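SufC protein (Thermus thermophilus, PDB 2D2E) is a cytoplasmic ABC-type ATPase that binds and hydrolyses ATP, probably in support of iron-sulfur cluster assembly by the Suf machinery. Local coordinates at residues A[121-126]-A[131-136]; A[152-157]-A[179-184]. One frame throughout, in Å; residues are numbered along the deposited sequence.

The two contacts lie in series along the chain, their centres about 13 Å apart, and helix 148-160 ties them together: it carries one half of contact 2, and its Leu155 packs against Tyr135 and Leu136 of contact 1. Contact 1 sits toward the periphery, about 21 Å from the chain centre, and is only partly buried; it combines a salt bridge, a backbone hydrogen bond and leucine packing where the chain turns back on helix 115-129. Contact 2, about 10 Å from the centre, is a smaller helix-helix contact made by packing, with no hydrogen bond or charge pair between its segments. Trp131 NE1 of contact 1 also packs 3.7 Å from Arg184 NH1 of contact 2.

Contact 1: A[121-126]-A[131-136]; sequences KVKKAL and WDESYL
The Glu133 carboxylate is met by Lys123 on one oxygen: NZ lies 2.7 Å from OE1 on its syn lone pair, and 3.5 Å from OE2. The lysine chain runs extended and then bends at its last torsion (chi4 -80°), which swings the ammonium onto the acid; with both residues at the solvent-facing side, the pair forms a surface salt bridge. Of the Trp131 side chain, CB meets Leu126, 3.8 Å from CD2, while the indole leads away from the helix, and Arg151 makes cation-pi contacts with this ring and with Tyr135. The Asp132 carboxylate has Ser134 OG above its plane, 2.6 Å from OD1. The backbone N of Ser134 also points at OD1, which would make an Asx turn, but the modelled distance is too short to be trusted. From here the chain enters the 3-10 segment 133-136, which folds back beside helix 115-129 in what is probably the helical subdomain of the ABC ATPase. Trp131 N donates to Leu126 O at 3.0 Å, linking the last turn of helix 115-129 to the chain that follows it. Leu126 is the apolar centre: CD1 rests on Glu133 CA at 3.6 Å and on its CG at 3.8 Å, crossing the glutamate at about a right angle. CD2 points tip to tip at Leu136 CD1, a detail left doubtful by a second conformer of that leucine. Leu136 also packs on Trp119 of helix 115-129 and on Ala98 of helix 97-109, with which it shares a backbone hydrogen bond.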
# COMPACT_ATOMS: atom_id res chain seq x y z
N LYS A 121 3.59 1.97 -21.93
CA LYS A 121 3.58 2.06 -20.47
C LYS A 121 4.13 0.80 -19.81
O LYS A 121 4.87 0.87 -18.81
CB LYS A 121 2.16 2.34 -19.98
CG LYS A 121 1.73 3.78 -20.27
CD LYS A 121 0.32 4.05 -19.77
CE LYS A 121 -0.04 5.51 -19.94
NZ LYS A 121 -1.44 5.75 -19.53
N VAL A 122 3.77 -0.35 -20.37
CA VAL A 122 4.26 -1.62 -19.85
C VAL A 122 5.77 -1.70 -20.03
O VAL A 122 6.48 -2.10 -19.11
CB VAL A 122 3.60 -2.83 -20.58
CG1 VAL A 122 4.46 -4.06 -20.42
CG2 VAL A 122 2.22 -3.09 -20.02
N LYS A 123 6.26 -1.32 -21.21
CA LYS A 123 7.70 -1.37 -21.44
C LYS A 123 8.45 -0.49 -20.45
O LYS A 123 9.49 -0.91 -19.93
CB LYS A 123 8.03 -0.99 -22.89
CG LYS A 123 7.62 -2.08 -23.88
CD LYS A 123 7.91 -1.72 -25.33
CE LYS A 123 7.66 -2.90 -26.27
NZ LYS A 123 8.77 -3.91 -26.31
N LYS A 124 7.94 0.70 -20.16
CA LYS A 124 8.63 1.58 -19.21
C LYS A 124 8.65 0.94 -17.82
O LYS A 124 9.68 0.96 -17.13
CB LYS A 124 7.95 2.95 -19.15
N ALA A 125 7.53 0.35 -17.42
CA ALA A 125 7.46 -0.30 -16.12
C ALA A 125 8.46 -1.46 -16.04
O ALA A 125 9.15 -1.62 -15.04
CB ALA A 125 6.04 -0.81 -15.85
N LEU A 126 8.53 -2.26 -17.09
CA LEU A 126 9.47 -3.38 -17.09
C LEU A 126 10.91 -2.89 -16.98
O LEU A 126 11.73 -3.51 -16.30
CB LEU A 126 9.31 -4.21 -18.37
CG LEU A 126 8.00 -4.98 -18.50
CD1 LEU A 126 7.92 -5.59 -19.90
CD2 LEU A 126 7.89 -6.04 -17.42
N TRP A 131 12.62 -6.19 -15.41
CA TRP A 131 11.94 -7.48 -15.62
C TRP A 131 11.83 -7.75 -17.12
O TRP A 131 11.78 -6.80 -17.92
CB TRP A 131 10.52 -7.47 -15.03
CG TRP A 131 10.46 -7.52 -13.53
CD1 TRP A 131 11.52 -7.52 -12.67
CD2 TRP A 131 9.28 -7.53 -12.72
NE1 TRP A 131 11.08 -7.52 -11.37
CE2 TRP A 131 9.71 -7.54 -11.37
CE3 TRP A 131 7.91 -7.55 -13.00
CZ2 TRP A 131 8.80 -7.53 -10.30
CZ3 TRP A 131 7.01 -7.55 -11.92
CH2 TRP A 131 7.46 -7.55 -10.60
N ASP A 132 11.78 -9.02 -17.51
CA ASP A 132 11.70 -9.39 -18.93
C ASP A 132 10.26 -9.37 -19.43
O ASP A 132 9.35 -9.80 -18.73
CB ASP A 132 12.29 -10.78 -19.16
CG ASP A 132 12.27 -11.19 -20.64
OD1 ASP A 132 11.18 -11.43 -21.20
OD2 ASP A 132 13.36 -11.26 -21.26
N GLU A 133 10.07 -8.88 -20.65
CA GLU A 133 8.74 -8.82 -21.25
C GLU A 133 8.03 -10.17 -21.31
O GLU A 133 6.80 -10.23 -21.36
CB GLU A 133 8.85 -8.20 -22.65
CG GLU A 133 7.57 -7.53 -23.12
CD GLU A 133 7.78 -6.62 -24.31
OE1 GLU A 133 8.57 -5.66 -24.20
OE2 GLU A 133 7.16 -6.86 -25.37
N SER A 134 8.79 -11.27 -21.30
CA SER A 134 8.21 -12.61 -21.34
C SER A 134 7.29 -12.87 -20.13
O SER A 134 6.39 -13.71 -20.20
CB SER A 134 9.33 -13.67 -21.37
OG SER A 134 10.16 -13.59 -20.23
N TYR A 135 7.51 -12.15 -19.04
CA TYR A 135 6.68 -12.29 -17.84
C TYR A 135 5.20 -12.04 -18.12
O TYR A 135 4.32 -12.69 -17.55
CB TYR A 135 7.17 -11.31 -16.76
CG TYR A 135 6.24 -11.19 -15.58
CD1 TYR A 135 6.16 -12.20 -14.61
CD2 TYR A 135 5.42 -10.07 -15.44
CE1 TYR A 135 5.26 -12.08 -13.54
CE2 TYR A 135 4.53 -9.97 -14.40
CZ TYR A 135 4.45 -10.95 -13.45
OH TYR A 135 3.57 -10.77 -12.40
N LEU A 136 4.93 -11.10 -19.02
CA LEU A 136 3.56 -10.73 -19.38
C LEU A 136 2.78 -11.86 -20.05
O LEU A 136 1.55 -11.79 -20.15
CB LEU A 136 3.58 -9.51 -20.30
CG LEU A 136 3.82 -8.14 -19.66
CD1 LEU A 136 4.92 -8.20 -18.62
CD2 LEU A 136 4.18 -7.17 -20.75

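Contact 2: A[152-157]-A[179-184]; sequences NEILQL and LKVVAR
Val181 is the first residue of 179-184 to meet Ile154, the side chain through which helix 148-160 makes this contact. Val181 CG1 lies 3.8 Å from Ile154 CG1, the two branched chains meeting at a slant, and the Val181 carbonyl oxygen stands 3.7 Å from the same Ile154 carbon, so the isoleucine lies over backbone as well as side chain. At Val182 the tip of the isoleucine takes over: CD1 sits 3.8 Å from CA and 4.3 Å from CG2. The bend in the isoleucine chain (chi1 -72°, chi2 -57°) carries CD1 to this next residue while CG1 stays against Val181. Arg184 turns its guanidinium away from Ile154 and uses NH1 to hydrogen-bond Leu129 O in helix 115-129. Elsewhere on helix 148-160, Gln156 NE2 donates to Asn152 OD1 at 2.9 Å, one helical turn earlier, and its OE1 accepts from Phe86 N, so OE1 and one N-H of this buried amide have partners. Ile154 also touches Leu129 of helix 115-129, Gln156 and Asn152 pack on helix 97-109, and Leu157 and Val182 both reach strand 164-168, an outermost strand of the mixed sheet within this chain.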
# COMPACT_ATOMS: atom_id res chain seq x y z
N ASN A 152 2.39 -9.49 -9.51
CA ASN A 152 1.31 -8.95 -10.32
C ASN A 152 0.84 -7.61 -9.79
O ASN A 152 0.54 -6.70 -10.56
CB ASN A 152 0.13 -9.92 -10.36
CG ASN A 152 -0.99 -9.45 -11.27
OD1 ASN A 152 -1.55 -8.36 -11.08
ND2 ASN A 152 -1.32 -10.26 -12.27
N GLU A 153 0.75 -7.48 -8.47
CA GLU A 153 0.32 -6.22 -7.87
C GLU A 153 1.35 -5.12 -8.10
O GLU A 153 0.98 -3.95 -8.28
CB GLU A 153 0.08 -6.39 -6.36
CG GLU A 153 -1.00 -7.39 -6.00
CD GLU A 153 -1.31 -7.41 -4.52
OE1 GLU A 153 -0.37 -7.20 -3.71
OE2 GLU A 153 -2.48 -7.64 -4.16
N ILE A 154 2.63 -5.47 -8.08
CA ILE A 154 3.69 -4.47 -8.28
C ILE A 154 3.71 -3.98 -9.74
O ILE A 154 4.00 -2.83 -10.01
CB ILE A 154 5.07 -5.02 -7.87
CG1 ILE A 154 5.13 -5.13 -6.34
CG2 ILE A 154 6.20 -4.13 -8.39
CD1 ILE A 154 4.85 -3.78 -5.61
N LEU A 155 3.38 -4.87 -10.68
CA LEU A 155 3.34 -4.42 -12.07
C LEU A 155 2.16 -3.45 -12.19
O LEU A 155 2.24 -2.44 -12.89
CB LEU A 155 3.17 -5.62 -13.03
CG LEU A 155 3.25 -5.28 -14.52
CD1 LEU A 155 4.50 -4.45 -14.83
CD2 LEU A 155 3.28 -6.57 -15.32
N GLN A 156 1.07 -3.72 -11.47
CA GLN A 156 -0.08 -2.81 -11.52
C GLN A 156 0.32 -1.46 -10.89
O GLN A 156 -0.08 -0.40 -11.36
CB GLN A 156 -1.27 -3.35 -10.75
CG GLN A 156 -1.91 -4.54 -11.39
CD GLN A 156 -3.15 -4.95 -10.65
OE1 GLN A 156 -4.11 -4.17 -10.54
NE2 GLN A 156 -3.15 -6.17 -10.13
N LEU A 157 1.10 -1.52 -9.82
CA LEU A 157 1.54 -0.28 -9.16
C LEU A 157 2.24 0.66 -10.13
O LEU A 157 1.96 1.85 -10.16
CB LEU A 157 2.50 -0.59 -7.99
CG LEU A 157 3.07 0.62 -7.23
CD1 LEU A 157 1.97 1.28 -6.36
CD2 LEU A 157 4.23 0.16 -6.34
N LEU A 179 9.30 -9.70 -0.04
CA LEU A 179 9.58 -8.35 0.45
C LEU A 179 10.40 -7.59 -0.58
O LEU A 179 10.17 -6.40 -0.80
CB LEU A 179 10.34 -8.39 1.77
CG LEU A 179 9.64 -9.18 2.88
CD1 LEU A 179 10.55 -9.24 4.11
CD2 LEU A 179 8.31 -8.51 3.23
N LYS A 180 11.33 -8.28 -1.23
CA LYS A 180 12.17 -7.60 -2.21
C LYS A 180 11.40 -7.18 -3.46
O LYS A 180 11.72 -6.15 -4.05
CB LYS A 180 13.40 -8.46 -2.56
CG LYS A 180 14.45 -8.40 -1.46
CD LYS A 180 15.78 -9.00 -1.90
CE LYS A 180 16.86 -8.70 -0.87
NZ LYS A 180 18.13 -9.39 -1.20
N VAL A 181 10.41 -7.96 -3.86
CA VAL A 181 9.60 -7.62 -5.03
C VAL A 181 8.86 -6.32 -4.74
O VAL A 181 8.78 -5.41 -5.59
CB VAL A 181 8.57 -8.71 -5.33
CG1 VAL A 181 7.45 -8.14 -6.19
CG2 VAL A 181 9.25 -9.87 -6.06
N VAL A 182 8.26 -6.22 -3.56
CA VAL A 182 7.55 -5.00 -3.22
C VAL A 182 8.53 -3.82 -3.12
O VAL A 182 8.24 -2.73 -3.57
CB VAL A 182 6.74 -5.20 -1.92
CG1 VAL A 182 6.07 -3.89 -1.48
CG2 VAL A 182 5.66 -6.24 -2.18
N ALA A 183 9.70 -4.03 -2.52
CA ALA A 183 10.67 -2.94 -2.41
C ALA A 183 11.10 -2.45 -3.79
O ALA A 183 11.26 -1.25 -4.00
CB ALA A 183 11.90 -3.39 -1.62
N ARG A 184 11.29 -3.37 -4.73
CA ARG A 184 11.71 -2.97 -6.07
C ARG A 184 10.66 -2.03 -6.66
O ARG A 184 10.99 -0.99 -7.23
CB ARG A 184 11.87 -4.19 -6.98
CG ARG A 184 12.23 -3.82 -8.42
CD ARG A 184 12.72 -5.02 -9.20
NE ARG A 184 13.93 -5.59 -8.60
CZ ARG A 184 14.78 -6.37 -9.24
NH1 ARG A 184 14.57 -6.70 -10.51
NH2 ARG A 184 15.85 -6.84 -8.62